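Local coordinates for methyltransferase (Thermus thermophilus, PDB 3TMA), which transfers a methyl group from S-adenosyl-L-methionine to N2 of guanosine 6 in tRNA(Phe), and consists of a THUMP domain fused to a Rossmann-fold catalytic domain, at residues A[176-181]-A[251-256]; A[190-195]-A[218-223]; A[206-211]-A[264-269]; A[65-70]-A[74-79]; A[196-201]-A[346-351]. One frame throughout, in Å; residues are numbered along the deposited sequence.

Contact 4 closes first along the chain, on strand 76-84 of the seven-stranded sheet in the N-terminal part; the other four belong to the Rossmann-fold methyltransferase part. Contact 2 lies wholly between the halves of contact 1, and contact 3 between those of contact 5, whereas the segments of contacts 2 and 3 alternate. Contacts 2 and 5 share helix 189-198, their centres 11 Å apart. Contact 1, equally far from contact 2, joins it through the Arg177-Glu220 salt bridge. Contacts 3 and 5 reach the same catalytic sheet, while contacts 3 and 4 lie 35 Å apart centre to centre. Helix 189-198 thus ties the sheet to the helix beside the probable S-adenosyl-L-methionine site.

Contact 1. Residues A[176-181]-A[251-256]; sequences RRFPKA and SGLSWI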
# COMPACT_ATOMS: atom_id res chain seq x y z
N ARG A 176 -7.48 -2.96 -3.33
CA ARG A 176 -8.77 -3.64 -3.08
C ARG A 176 -8.80 -5.12 -3.48
O ARG A 176 -9.87 -5.71 -3.62
CB ARG A 176 -9.91 -2.91 -3.79
CG ARG A 176 -10.13 -1.52 -3.27
CD ARG A 176 -11.01 -1.54 -2.02
NE ARG A 176 -11.75 -0.28 -1.91
CZ ARG A 176 -11.31 0.80 -1.26
NH1 ARG A 176 -10.15 0.77 -0.63
NH2 ARG A 176 -12.05 1.90 -1.24
N ARG A 177 -7.64 -5.76 -3.56
CA ARG A 177 -7.62 -7.22 -3.70
C ARG A 177 -8.06 -7.91 -2.40
O ARG A 177 -7.97 -7.31 -1.29
CB ARG A 177 -6.26 -7.70 -4.20
CG ARG A 177 -5.04 -7.18 -3.42
CD ARG A 177 -3.77 -7.74 -4.03
NE ARG A 177 -2.58 -7.34 -3.26
CZ ARG A 177 -1.97 -6.16 -3.37
NH1 ARG A 177 -2.46 -5.23 -4.18
NH2 ARG A 177 -0.89 -5.89 -2.64
N PHE A 178 -8.53 -9.15 -2.53
CA PHE A 178 -8.99 -9.95 -1.40
C PHE A 178 -10.10 -9.28 -0.57
O PHE A 178 -9.98 -9.19 0.65
CB PHE A 178 -7.79 -10.36 -0.49
CG PHE A 178 -6.63 -10.91 -1.26
CD1 PHE A 178 -6.83 -11.89 -2.22
CD2 PHE A 178 -5.34 -10.40 -1.08
CE1 PHE A 178 -5.76 -12.38 -2.98
CE2 PHE A 178 -4.25 -10.90 -1.81
CZ PHE A 178 -4.46 -11.89 -2.77
N PRO A 179 -11.20 -8.83 -1.24
CA PRO A 179 -12.25 -8.07 -0.56
C PRO A 179 -12.98 -8.91 0.50
O PRO A 179 -13.44 -8.37 1.50
CB PRO A 179 -13.20 -7.66 -1.71
CG PRO A 179 -13.02 -8.74 -2.75
CD PRO A 179 -11.51 -9.04 -2.66
N LYS A 180 -13.04 -10.23 0.33
CA LYS A 180 -13.64 -11.08 1.36
C LYS A 180 -12.90 -10.99 2.71
O LYS A 180 -13.49 -11.14 3.76
CB LYS A 180 -13.75 -12.54 0.90
CG LYS A 180 -15.06 -12.91 0.18
CD LYS A 180 -14.97 -14.31 -0.46
CE LYS A 180 -15.54 -14.32 -1.89
NZ LYS A 180 -17.04 -14.38 -1.95
N ALA A 181 -11.60 -10.71 2.67
CA ALA A 181 -10.87 -10.49 3.92
C ALA A 181 -10.89 -9.03 4.40
O ALA A 181 -10.36 -8.73 5.46
CB ALA A 181 -9.45 -11.00 3.79
N SER A 251 -9.72 -17.13 -4.17
CA SER A 251 -8.55 -16.77 -4.99
C SER A 251 -7.59 -17.92 -5.30
O SER A 251 -6.51 -17.66 -5.80
CB SER A 251 -7.72 -15.66 -4.30
OG SER A 251 -8.42 -14.41 -4.28
N GLY A 252 -7.96 -19.16 -5.01
CA GLY A 252 -7.12 -20.33 -5.34
C GLY A 252 -5.92 -20.53 -4.40
O GLY A 252 -4.91 -21.12 -4.78
N LEU A 253 -6.05 -20.08 -3.16
CA LEU A 253 -4.92 -20.07 -2.22
C LEU A 253 -5.21 -21.02 -1.06
O LEU A 253 -4.94 -20.70 0.09
CB LEU A 253 -4.67 -18.63 -1.69
CG LEU A 253 -4.40 -17.58 -2.77
CD1 LEU A 253 -4.42 -16.11 -2.26
CD2 LEU A 253 -3.08 -17.86 -3.50
N SER A 254 -5.72 -22.19 -1.36
CA SER A 254 -6.19 -23.08 -0.35
C SER A 254 -5.17 -23.86 0.43
O SER A 254 -5.58 -24.55 1.30
CB SER A 254 -7.19 -24.06 -0.92
OG SER A 254 -8.28 -23.43 -1.50
N TRP A 255 -3.88 -23.78 0.12
CA TRP A 255 -2.92 -24.48 0.92
C TRP A 255 -2.62 -23.78 2.25
O TRP A 255 -1.92 -24.30 3.01
CB TRP A 255 -1.65 -24.68 0.14
CG TRP A 255 -0.97 -23.45 -0.27
CD1 TRP A 255 -0.04 -22.76 0.41
CD2 TRP A 255 -1.17 -22.75 -1.48
NE1 TRP A 255 0.38 -21.69 -0.30
CE2 TRP A 255 -0.32 -21.65 -1.46
CE3 TRP A 255 -1.99 -22.95 -2.58
CZ2 TRP A 255 -0.26 -20.77 -2.49
CZ3 TRP A 255 -1.92 -22.06 -3.60
CH2 TRP A 255 -1.07 -20.99 -3.56
N ILE A 256 -3.15 -22.59 2.50
CA ILE A 256 -2.86 -21.91 3.79
C ILE A 256 -3.48 -22.75 4.94
O ILE A 256 -4.64 -23.16 4.84
CB ILE A 256 -3.49 -20.53 3.84
CG1 ILE A 256 -2.82 -19.62 2.78
CG2 ILE A 256 -3.33 -19.92 5.25
CD1 ILE A 256 -3.72 -18.39 2.41
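A small, partly buried van der Waals contact sets the Phe178 ring against Ser251 and Leu253, joining the loop that leads into helix 189-198 to the turn after helix 238-250. The two segments bury just 90 Å² between them, and no hydrogen bond crosses. The CD1-CE1 edge of Phe178 meets Ser251 OG, both carbons at 3.6 Å, and the hydroxyl sits close to the ring plane. CE1 alone also reaches Leu253 CD1, at 4.0 Å, and the Leu253 side chain crosses that of Phe178 at about a right angle. With CG anti to the carbonyl carbon (chi1 -48°), the Phe178 ring is carried toward the 251-256 turn. On the far segment, Gly252 is the C-prime residue of a Schellman motif that ends helix 238-250, which places Ser251 and Leu253 next to each other around the ring. Helix 216-225 adds Glu220 and Ser223 against the ring, and the Phe178 side chain is about 6 Å from that of Thr216, which probably binds S-adenosyl-L-methionine. Because Ser251 OG meets the ring's C-H rim and not its pi cloud, the approach is probably weakly attractive, a supplement to dispersion with Leu253.

Contact 2. Residues A[190-195]-A[218-223]; sequences VLAQAL and ALEAAS
Polar and apolar forces divide this buried helix-helix contact: Gln193 bonds the Glu220 carboxylate, while Ala192 packs on its CB and CG. In the polar part, Gln193 NE2 donates to Glu220 OE2 over 2.6 Å, with an N-H...O angle of 147°. OE2 receives it through its anti lone pair but lies 16° out of the Gln193 amide plane, in keeping with the bent bond; amide and carboxylate planes stand 82° apart. Each side chain leaves its own helix with CG anti to the backbone N and then bends at chi2, which brings their ends together. Gln193 NE2 also bonds Thr224 OG1 and Gln193 OE1 takes Arg197 NE, an arrangement that fixes the rotation of the amide. Glu220 OE1 forms salt bridges with Arg177 and Arg71, so the buried carboxylate is probably kept ionised. In the apolar part, Ala192 CB meets Glu220 CB at 3.8 Å; close packing on an alanine is consistent with the short 6.3 Å between Gln193 CA and Glu220 CA. Helices 189-198 and 216-225 flank strand 207-209 in sequence, and the second begins at Thr216, which probably binds S-adenosyl-L-methionine. Such a helix-strand-loop-helix order belongs to the Rossmann-fold methyltransferases, whose cofactor loop follows the first strand.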
# COMPACT_ATOMS: atom_id res chain seq x y z
N VAL A 190 -1.43 -3.79 0.69
CA VAL A 190 -0.16 -3.09 0.42
C VAL A 190 0.80 -3.14 1.65
O VAL A 190 1.99 -3.41 1.51
CB VAL A 190 -0.40 -1.64 -0.03
CG1 VAL A 190 0.92 -0.85 -0.03
CG2 VAL A 190 -1.05 -1.64 -1.46
N LEU A 191 0.27 -2.87 2.83
CA LEU A 191 1.02 -3.00 4.06
C LEU A 191 1.47 -4.43 4.34
O LEU A 191 2.63 -4.66 4.73
CB LEU A 191 0.20 -2.49 5.23
CG LEU A 191 0.81 -1.18 5.71
CD1 LEU A 191 -0.09 -0.56 6.78
CD2 LEU A 191 2.21 -1.50 6.25
N ALA A 192 0.60 -5.40 4.07
CA ALA A 192 0.98 -6.80 4.16
C ALA A 192 2.15 -7.17 3.23
O ALA A 192 3.09 -7.88 3.63
CB ALA A 192 -0.25 -7.69 3.86
N GLN A 193 2.08 -6.73 1.98
CA GLN A 193 3.19 -6.96 0.99
C GLN A 193 4.51 -6.30 1.47
O GLN A 193 5.61 -6.88 1.34
CB GLN A 193 2.79 -6.36 -0.38
CG GLN A 193 3.91 -6.40 -1.47
CD GLN A 193 4.21 -7.82 -1.93
OE1 GLN A 193 5.34 -8.11 -2.30
NE2 GLN A 193 3.22 -8.72 -1.87
N ALA A 194 4.39 -5.11 2.08
CA ALA A 194 5.57 -4.44 2.65
C ALA A 194 6.19 -5.24 3.81
O ALA A 194 7.43 -5.35 3.89
CB ALA A 194 5.20 -3.02 3.14
N LEU A 195 5.37 -5.81 4.70
CA LEU A 195 5.95 -6.67 5.77
C LEU A 195 6.72 -7.85 5.18
O LEU A 195 7.81 -8.24 5.66
CB LEU A 195 4.86 -7.21 6.72
CG LEU A 195 4.13 -6.16 7.55
CD1 LEU A 195 3.01 -6.81 8.40
CD2 LEU A 195 5.15 -5.42 8.45
N ALA A 218 -1.86 -13.50 5.47
CA ALA A 218 -1.69 -14.86 4.93
C ALA A 218 -1.97 -14.95 3.43
O ALA A 218 -1.25 -15.65 2.70
CB ALA A 218 -2.59 -15.90 5.71
N LEU A 219 -3.03 -14.27 2.97
CA LEU A 219 -3.42 -14.35 1.57
C LEU A 219 -2.37 -13.63 0.75
O LEU A 219 -2.03 -14.09 -0.34
CB LEU A 219 -4.81 -13.68 1.36
CG LEU A 219 -5.98 -14.34 2.14
CD1 LEU A 219 -7.23 -13.42 2.18
CD2 LEU A 219 -6.34 -15.68 1.51
N GLU A 220 -1.93 -12.43 1.20
CA GLU A 220 -0.87 -11.71 0.48
C GLU A 220 0.41 -12.54 0.34
O GLU A 220 1.04 -12.63 -0.77
CB GLU A 220 -0.58 -10.35 1.12
CG GLU A 220 0.42 -9.48 0.30
CD GLU A 220 -0.15 -8.93 -1.05
OE1 GLU A 220 -1.37 -9.02 -1.31
OE2 GLU A 220 0.64 -8.42 -1.86
N ALA A 221 0.80 -13.18 1.44
CA ALA A 221 1.97 -14.04 1.44
C ALA A 221 1.80 -15.23 0.46
O ALA A 221 2.70 -15.55 -0.33
CB ALA A 221 2.21 -14.58 2.87
N ALA A 222 0.67 -15.94 0.56
CA ALA A 222 0.43 -17.12 -0.31
C ALA A 222 0.40 -16.73 -1.78
O ALA A 222 1.04 -17.37 -2.62
CB ALA A 222 -0.88 -17.84 0.06
N SER A 223 -0.27 -15.61 -2.07
CA SER A 223 -0.42 -15.14 -3.44
C SER A 223 0.94 -14.74 -4.02
O SER A 223 1.20 -14.96 -5.19
CB SER A 223 -1.40 -13.96 -3.47
OG SER A 223 -1.32 -13.25 -4.70

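Contact 3. Residues A[206-211]-A[264-269]; sequences RVLDPF and RHLPRF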
# COMPACT_ATOMS: atom_id res chain seq x y z
N ARG A 206 9.02 -20.93 5.00
CA ARG A 206 7.84 -21.14 5.85
C ARG A 206 7.44 -19.82 6.48
O ARG A 206 8.30 -19.12 7.05
CB ARG A 206 8.18 -22.15 6.97
CG ARG A 206 8.53 -23.59 6.45
CD ARG A 206 9.35 -24.37 7.52
NE ARG A 206 10.61 -23.70 7.82
CZ ARG A 206 11.45 -24.05 8.78
NH1 ARG A 206 12.59 -23.37 8.97
NH2 ARG A 206 11.20 -25.13 9.51
N VAL A 207 6.16 -19.49 6.45
CA VAL A 207 5.77 -18.13 6.91
C VAL A 207 4.62 -18.30 7.89
O VAL A 207 3.73 -19.14 7.63
CB VAL A 207 5.24 -17.29 5.71
CG1 VAL A 207 4.62 -15.94 6.22
CG2 VAL A 207 6.37 -17.02 4.74
N LEU A 208 4.64 -17.54 9.00
CA LEU A 208 3.52 -17.58 9.95
C LEU A 208 2.88 -16.19 10.07
O LEU A 208 3.60 -15.19 10.25
CB LEU A 208 3.96 -18.05 11.34
CG LEU A 208 3.01 -17.79 12.53
CD1 LEU A 208 1.74 -18.69 12.42
CD2 LEU A 208 3.78 -18.04 13.87
N ASP A 209 1.55 -16.14 10.00
CA ASP A 209 0.75 -14.91 10.32
C ASP A 209 0.02 -15.12 11.68
O ASP A 209 -1.04 -15.76 11.73
CB ASP A 209 -0.24 -14.72 9.16
CG ASP A 209 -1.25 -13.60 9.41
OD1 ASP A 209 -1.12 -12.86 10.44
OD2 ASP A 209 -2.19 -13.48 8.56
N PRO A 210 0.60 -14.64 12.79
CA PRO A 210 0.09 -15.08 14.09
C PRO A 210 -1.15 -14.33 14.60
O PRO A 210 -1.78 -14.78 15.57
CB PRO A 210 1.29 -14.88 15.03
CG PRO A 210 2.03 -13.65 14.44
CD PRO A 210 1.81 -13.79 12.92
N PHE A 211 -1.50 -13.19 13.96
CA PHE A 211 -2.76 -12.49 14.30
C PHE A 211 -3.54 -12.31 13.01
O PHE A 211 -3.58 -11.21 12.44
CB PHE A 211 -2.48 -11.09 14.91
CG PHE A 211 -1.61 -11.11 16.14
CD1 PHE A 211 -2.17 -11.30 17.39
CD2 PHE A 211 -0.22 -10.93 16.04
CE1 PHE A 211 -1.37 -11.34 18.56
CE2 PHE A 211 0.61 -11.00 17.20
CZ PHE A 211 0.01 -11.17 18.47
N ARG A 264 -0.31 -15.90 22.35
CA ARG A 264 0.50 -15.91 23.57
C ARG A 264 1.18 -17.27 23.78
O ARG A 264 2.11 -17.38 24.60
CB ARG A 264 -0.34 -15.61 24.82
CG ARG A 264 -0.98 -14.23 24.88
CD ARG A 264 -1.93 -14.16 26.08
NE ARG A 264 -1.91 -12.88 26.80
CZ ARG A 264 -2.80 -11.89 26.62
NH1 ARG A 264 -3.75 -12.01 25.70
NH2 ARG A 264 -2.74 -10.77 27.35
N HIS A 265 0.71 -18.31 23.08
CA HIS A 265 1.25 -19.66 23.21
C HIS A 265 1.49 -20.33 21.85
O HIS A 265 1.08 -21.49 21.63
CB HIS A 265 0.28 -20.53 24.02
CG HIS A 265 0.02 -20.00 25.39
ND1 HIS A 265 0.97 -20.03 26.40
CD2 HIS A 265 -1.08 -19.40 25.92
CE1 HIS A 265 0.47 -19.47 27.48
NE2 HIS A 265 -0.77 -19.08 27.22
N LEU A 266 2.13 -19.60 20.95
CA LEU A 266 2.36 -20.07 19.56
C LEU A 266 2.93 -21.48 19.40
O LEU A 266 2.49 -22.23 18.51
CB LEU A 266 3.24 -19.08 18.78
CG LEU A 266 2.59 -17.73 18.48
CD1 LEU A 266 3.62 -16.82 17.88
CD2 LEU A 266 1.37 -17.93 17.58
N PRO A 267 3.89 -21.87 20.27
CA PRO A 267 4.38 -23.24 20.11
C PRO A 267 3.38 -24.37 20.44
O PRO A 267 3.63 -25.50 20.05
CB PRO A 267 5.62 -23.29 21.01
CG PRO A 267 5.97 -21.81 21.29
CD PRO A 267 4.63 -21.13 21.31
N ARG A 268 2.22 -24.08 21.04
CA ARG A 268 1.17 -25.09 21.25
C ARG A 268 0.51 -25.44 19.89
O ARG A 268 -0.19 -26.45 19.77
CB ARG A 268 0.08 -24.57 22.21
CG ARG A 268 0.49 -24.45 23.69
CD ARG A 268 -0.67 -24.01 24.60
NE ARG A 268 -0.22 -23.56 25.91
CZ ARG A 268 -1.02 -23.13 26.89
NH1 ARG A 268 -2.34 -23.09 26.73
NH2 ARG A 268 -0.51 -22.76 28.05
N PHE A 269 0.73 -24.61 18.89
CA PHE A 269 -0.07 -24.64 17.64
C PHE A 269 0.73 -24.73 16.34
O PHE A 269 0.23 -25.27 15.34
CB PHE A 269 -0.96 -23.40 17.57
CG PHE A 269 -1.91 -23.28 18.73
CD1 PHE A 269 -3.06 -24.07 18.79
CD2 PHE A 269 -1.62 -22.44 19.80
CE1 PHE A 269 -3.93 -24.00 19.89
CE2 PHE A 269 -2.49 -22.36 20.91
CZ PHE A 269 -3.64 -23.13 20.95
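Leu266 packs its two methyl groups against Pro210 and Leu208, a purely apolar contact between strand 207-209, with the Pro210 that follows it, and the loop that leads to strand 275-278. The dense part is the leucine tip. CD2 of Leu266 lies 4.0 Å from Pro210 CB, while its CD1 is 4.2 Å from the same carbon. That CD1 also meets Leu208 CD2 at 4.2 Å, so one branch of Leu266 spans both partners. Leu208 holds CG anti to the backbone N (chi1 164°), the rotation that turns its CD2 to Leu266 CD1; the two side chains meet at a slant. Phe299 of helix 290-305 also packs on Pro210 and Leu266, and Phe270 touches Leu208, adding to the apolar surround. The outer part is far looser. Pro267 and Arg268 are exposed and make no contact with the strand; they belong, with Leu266, to a turn closed by backbone bonds from Arg268 N to His265 O at 2.9 Å and from Phe269 N to Leu266 O at 3.0 Å. Leu266 lies about 4 Å by side chain from Ala263, which probably binds S-adenosyl-L-methionine. With no hydrogen bond across the 103 Å² interface, the loop is held to the strand here by dispersion and by exclusion of water from the leucine and proline carbons.

Contact 4. Residues A[65-70]-A[74-79]; sequences EEALGL and HHLVLF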
# COMPACT_ATOMS: atom_id res chain seq x y z
N GLU A 65 -0.87 -2.44 -19.22
CA GLU A 65 -1.64 -3.11 -18.18
C GLU A 65 -0.69 -3.67 -17.14
O GLU A 65 -1.10 -3.98 -16.03
CB GLU A 65 -2.49 -4.25 -18.77
CG GLU A 65 -3.88 -3.81 -19.26
CD GLU A 65 -3.85 -3.24 -20.69
OE1 GLU A 65 -2.75 -3.15 -21.29
OE2 GLU A 65 -4.94 -2.85 -21.20
N GLU A 66 0.57 -3.80 -17.51
CA GLU A 66 1.62 -4.28 -16.63
C GLU A 66 1.70 -3.45 -15.31
O GLU A 66 1.97 -4.00 -14.24
CB GLU A 66 2.98 -4.33 -17.39
CG GLU A 66 3.75 -2.96 -17.59
CD GLU A 66 3.21 -2.11 -18.74
OE1 GLU A 66 2.45 -2.66 -19.58
OE2 GLU A 66 3.47 -0.86 -18.78
N ALA A 67 1.36 -2.16 -15.40
CA ALA A 67 1.45 -1.30 -14.23
C ALA A 67 0.39 -1.73 -13.21
O ALA A 67 0.58 -1.58 -12.01
CB ALA A 67 1.23 0.14 -14.65
N LEU A 68 -0.70 -2.32 -13.68
CA LEU A 68 -1.75 -2.72 -12.74
C LEU A 68 -1.39 -3.97 -11.90
O LEU A 68 -2.17 -4.38 -11.05
CB LEU A 68 -3.06 -2.97 -13.47
CG LEU A 68 -3.61 -1.78 -14.28
CD1 LEU A 68 -4.75 -2.24 -15.22
CD2 LEU A 68 -4.07 -0.66 -13.39
N GLY A 69 -0.22 -4.54 -12.13
CA GLY A 69 0.24 -5.72 -11.39
C GLY A 69 1.03 -5.34 -10.14
O GLY A 69 1.55 -6.23 -9.41
N LEU A 70 1.18 -4.04 -9.91
CA LEU A 70 1.99 -3.55 -8.77
C LEU A 70 1.32 -3.93 -7.47
O LEU A 70 0.11 -3.77 -7.31
CB LEU A 70 2.14 -2.02 -8.84
CG LEU A 70 3.06 -1.55 -9.96
CD1 LEU A 70 2.92 -0.03 -10.21
CD2 LEU A 70 4.50 -1.97 -9.68
N HIS A 74 -1.32 2.02 -4.39
CA HIS A 74 -2.75 2.25 -4.20
C HIS A 74 -3.38 2.75 -5.50
O HIS A 74 -4.19 2.03 -6.11
CB HIS A 74 -3.00 3.24 -3.07
CG HIS A 74 -2.66 2.70 -1.72
ND1 HIS A 74 -3.20 1.53 -1.23
CD2 HIS A 74 -1.85 3.19 -0.75
CE1 HIS A 74 -2.74 1.33 -0.01
NE2 HIS A 74 -1.88 2.29 0.28
N HIS A 75 -2.94 3.91 -5.99
CA HIS A 75 -3.45 4.52 -7.24
C HIS A 75 -2.31 4.77 -8.23
O HIS A 75 -1.14 4.91 -7.83
CB HIS A 75 -4.21 5.85 -6.96
CG HIS A 75 -5.66 5.66 -6.61
ND1 HIS A 75 -6.51 4.88 -7.37
CD2 HIS A 75 -6.39 6.09 -5.56
CE1 HIS A 75 -7.72 4.87 -6.83
NE2 HIS A 75 -7.67 5.61 -5.73
N LEU A 76 -2.64 4.75 -9.52
CA LEU A 76 -1.72 5.12 -10.58
C LEU A 76 -2.33 6.31 -11.38
O LEU A 76 -3.51 6.27 -11.77
CB LEU A 76 -1.56 3.95 -11.54
CG LEU A 76 -1.06 2.61 -10.93
CD1 LEU A 76 -0.98 1.58 -12.05
CD2 LEU A 76 0.33 2.83 -10.29
N VAL A 77 -1.49 7.29 -11.68
CA VAL A 77 -1.84 8.45 -12.55
C VAL A 77 -0.83 8.56 -13.68
O VAL A 77 0.35 8.53 -13.43
CB VAL A 77 -1.81 9.77 -11.70
CG1 VAL A 77 -2.24 10.98 -12.51
CG2 VAL A 77 -2.78 9.60 -10.50
N LEU A 78 -1.28 8.76 -14.90
CA LEU A 78 -0.37 9.13 -15.99
C LEU A 78 -0.39 10.63 -16.15
O LEU A 78 -1.45 11.19 -16.46
CB LEU A 78 -0.79 8.46 -17.30
CG LEU A 78 -0.08 8.87 -18.60
CD1 LEU A 78 1.35 8.46 -18.53
CD2 LEU A 78 -0.80 8.19 -19.78
N PHE A 79 0.73 11.29 -15.84
CA PHE A 79 0.84 12.73 -16.01
C PHE A 79 1.40 12.94 -17.39
O PHE A 79 2.47 12.42 -17.69
CB PHE A 79 1.72 13.37 -14.93
CG PHE A 79 1.03 13.51 -13.60
CD1 PHE A 79 -0.22 14.17 -13.51
CD2 PHE A 79 1.61 12.98 -12.44
CE1 PHE A 79 -0.88 14.29 -12.26
CE2 PHE A 79 0.97 13.13 -11.17
CZ PHE A 79 -0.26 13.81 -11.09
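Leu76 projects from strand 76-84 as the knob, and the short 3-10 segment 65-69 with Leu70 supplies the hollow. Leu76 CD1 settles against the Ala67 carbonyl and methyl: Ala67 O is 3.5 Å away and Ala67 CB 3.7 Å. At the outer lip stands the exposed Leu68, whose CD2 reaches Leu76 CD1 at 4.0 Å. The other branch turns to a different wall, with Leu76 CD2 lying 3.9 Å from Leu70 CD1. With CG anti to the carbonyl carbon (chi1 -58°), Leu76 points its fork at segment 65-70, CD1 to Ala67 and Leu68, CD2 to Leu70. This is packing in the N-terminal ferredoxin-like and THUMP region, where strand 76-84 runs between strands 21-25 and 162-168 of a seven-stranded mixed sheet. Leu70 presses on from there onto Glu37, Leu38 and Leu41 of helix 31-41, and Ala67 touches Tyr42. The 3-10 turn itself is kept by backbone bonds such as Leu68 N to Glu65 O at 2.9 Å.

Contact 5. Residues A[196-201]-A[346-351]; sequences LRLADA and PRVFVL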
# COMPACT_ATOMS: atom_id res chain seq x y z
N LEU A 196 6.10 -8.48 4.18
CA LEU A 196 6.71 -9.58 3.43
C LEU A 196 8.12 -9.22 2.91
O LEU A 196 9.09 -9.94 3.11
CB LEU A 196 5.80 -9.89 2.26
CG LEU A 196 5.76 -11.24 1.59
CD1 LEU A 196 5.56 -12.37 2.60
CD2 LEU A 196 4.61 -11.18 0.60
N ARG A 197 8.20 -8.08 2.21
CA ARG A 197 9.46 -7.59 1.65
C ARG A 197 10.46 -7.14 2.71
O ARG A 197 11.68 -7.40 2.60
CB ARG A 197 9.17 -6.43 0.67
CG ARG A 197 8.47 -6.93 -0.60
CD ARG A 197 7.97 -5.80 -1.52
NE ARG A 197 7.51 -6.36 -2.81
CZ ARG A 197 8.15 -6.23 -3.97
NH1 ARG A 197 9.27 -5.51 -4.07
NH2 ARG A 197 7.67 -6.83 -5.05
N LEU A 198 9.98 -6.43 3.75
CA LEU A 198 10.90 -6.00 4.81
C LEU A 198 11.49 -7.19 5.58
O LEU A 198 12.59 -7.11 6.08
CB LEU A 198 10.22 -5.04 5.78
CG LEU A 198 9.86 -3.70 5.15
CD1 LEU A 198 8.83 -2.97 6.04
CD2 LEU A 198 11.17 -2.88 5.00
N ALA A 199 10.74 -8.27 5.67
CA ALA A 199 11.22 -9.52 6.32
C ALA A 199 12.06 -10.38 5.37
O ALA A 199 12.61 -11.42 5.78
CB ALA A 199 10.04 -10.34 6.84
N ASP A 200 12.18 -9.94 4.13
CA ASP A 200 12.94 -10.65 3.11
C ASP A 200 12.43 -12.10 3.00
O ASP A 200 13.20 -13.03 3.06
CB ASP A 200 14.44 -10.64 3.47
CG ASP A 200 15.33 -11.16 2.33
OD1 ASP A 200 16.34 -11.86 2.63
OD2 ASP A 200 15.01 -10.92 1.15
N ALA A 201 11.11 -12.27 2.91
CA ALA A 201 10.52 -13.59 2.66
C ALA A 201 10.66 -13.95 1.15
O ALA A 201 10.38 -13.12 0.31
CB ALA A 201 9.07 -13.59 3.02
N PRO A 346 2.12 3.92 12.69
CA PRO A 346 2.80 2.80 13.33
C PRO A 346 4.26 2.69 12.88
O PRO A 346 4.65 3.27 11.85
CB PRO A 346 2.01 1.60 12.86
CG PRO A 346 1.42 2.01 11.57
CD PRO A 346 1.06 3.47 11.77
N ARG A 347 5.06 1.97 13.67
CA ARG A 347 6.41 1.60 13.26
C ARG A 347 6.38 0.18 12.71
O ARG A 347 5.54 -0.64 13.14
CB ARG A 347 7.34 1.66 14.49
CG ARG A 347 7.89 3.07 14.76
CD ARG A 347 6.79 4.08 15.16
NE ARG A 347 7.40 5.34 15.61
CZ ARG A 347 7.04 6.55 15.22
NH1 ARG A 347 5.89 6.74 14.57
NH2 ARG A 347 7.77 7.60 15.60
N VAL A 348 7.25 -0.11 11.74
CA VAL A 348 7.54 -1.52 11.37
C VAL A 348 8.94 -1.84 11.93
O VAL A 348 9.91 -1.09 11.69
CB VAL A 348 7.56 -1.79 9.84
CG1 VAL A 348 8.02 -3.26 9.55
CG2 VAL A 348 6.14 -1.55 9.21
N PHE A 349 9.03 -2.91 12.70
CA PHE A 349 10.35 -3.38 13.16
C PHE A 349 10.66 -4.69 12.47
O PHE A 349 9.76 -5.50 12.31
CB PHE A 349 10.26 -3.63 14.68
CG PHE A 349 10.13 -2.35 15.49
CD1 PHE A 349 11.10 -1.36 15.44
CD2 PHE A 349 9.07 -2.15 16.35
CE1 PHE A 349 11.01 -0.16 16.23
CE2 PHE A 349 9.00 -0.97 17.16
CZ PHE A 349 9.97 0.02 17.07
N VAL A 350 11.90 -4.88 12.05
CA VAL A 350 12.37 -6.18 11.62
C VAL A 350 13.34 -6.70 12.67
O VAL A 350 14.33 -6.05 12.98
CB VAL A 350 13.09 -6.12 10.22
CG1 VAL A 350 13.51 -7.54 9.78
CG2 VAL A 350 12.08 -5.55 9.20
N LEU A 351 13.04 -7.89 13.18
CA LEU A 351 13.87 -8.55 14.19
C LEU A 351 14.49 -9.79 13.56
O LEU A 351 13.87 -10.43 12.70
CB LEU A 351 13.01 -8.98 15.39
CG LEU A 351 12.01 -7.94 15.91
CD1 LEU A 351 11.01 -8.59 16.84
CD2 LEU A 351 12.70 -6.77 16.59
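Asp200 N bonds Arg197 O at 3.0 Å in the end of helix 189-198 that carries Leu198 onto Val348 and Val350. Together with the Ala201 N to Leu196 O bond and the positive phi of Asp200, this makes a Schellman motif that closes the helix on the catalytic Rossmann-fold sheet, over strand 347-353. The contact is apolar and buries 150 Å². CD1 of Leu198 reaches along the strand to Val348 CG1 at 3.6 Å, while its CB lies 3.9 Å from Val350 CG2. Those valines lie two residues apart on the strand, so both point to the helix; Phe349 between them points the other way, onto Pro320 and Lys324 of helix 320-326. Val348 CG1 stands anti to the backbone N (chi1 174°), the rotation that offers this methyl to Leu198. Leu316 of the neighbouring strand touches Val348, and Arg337 touches Leu198. Val350 also packs against the helix-end carbonyl, its CG2 3.5 Å from Leu198 O and its CG1 3.8 Å from that same oxygen.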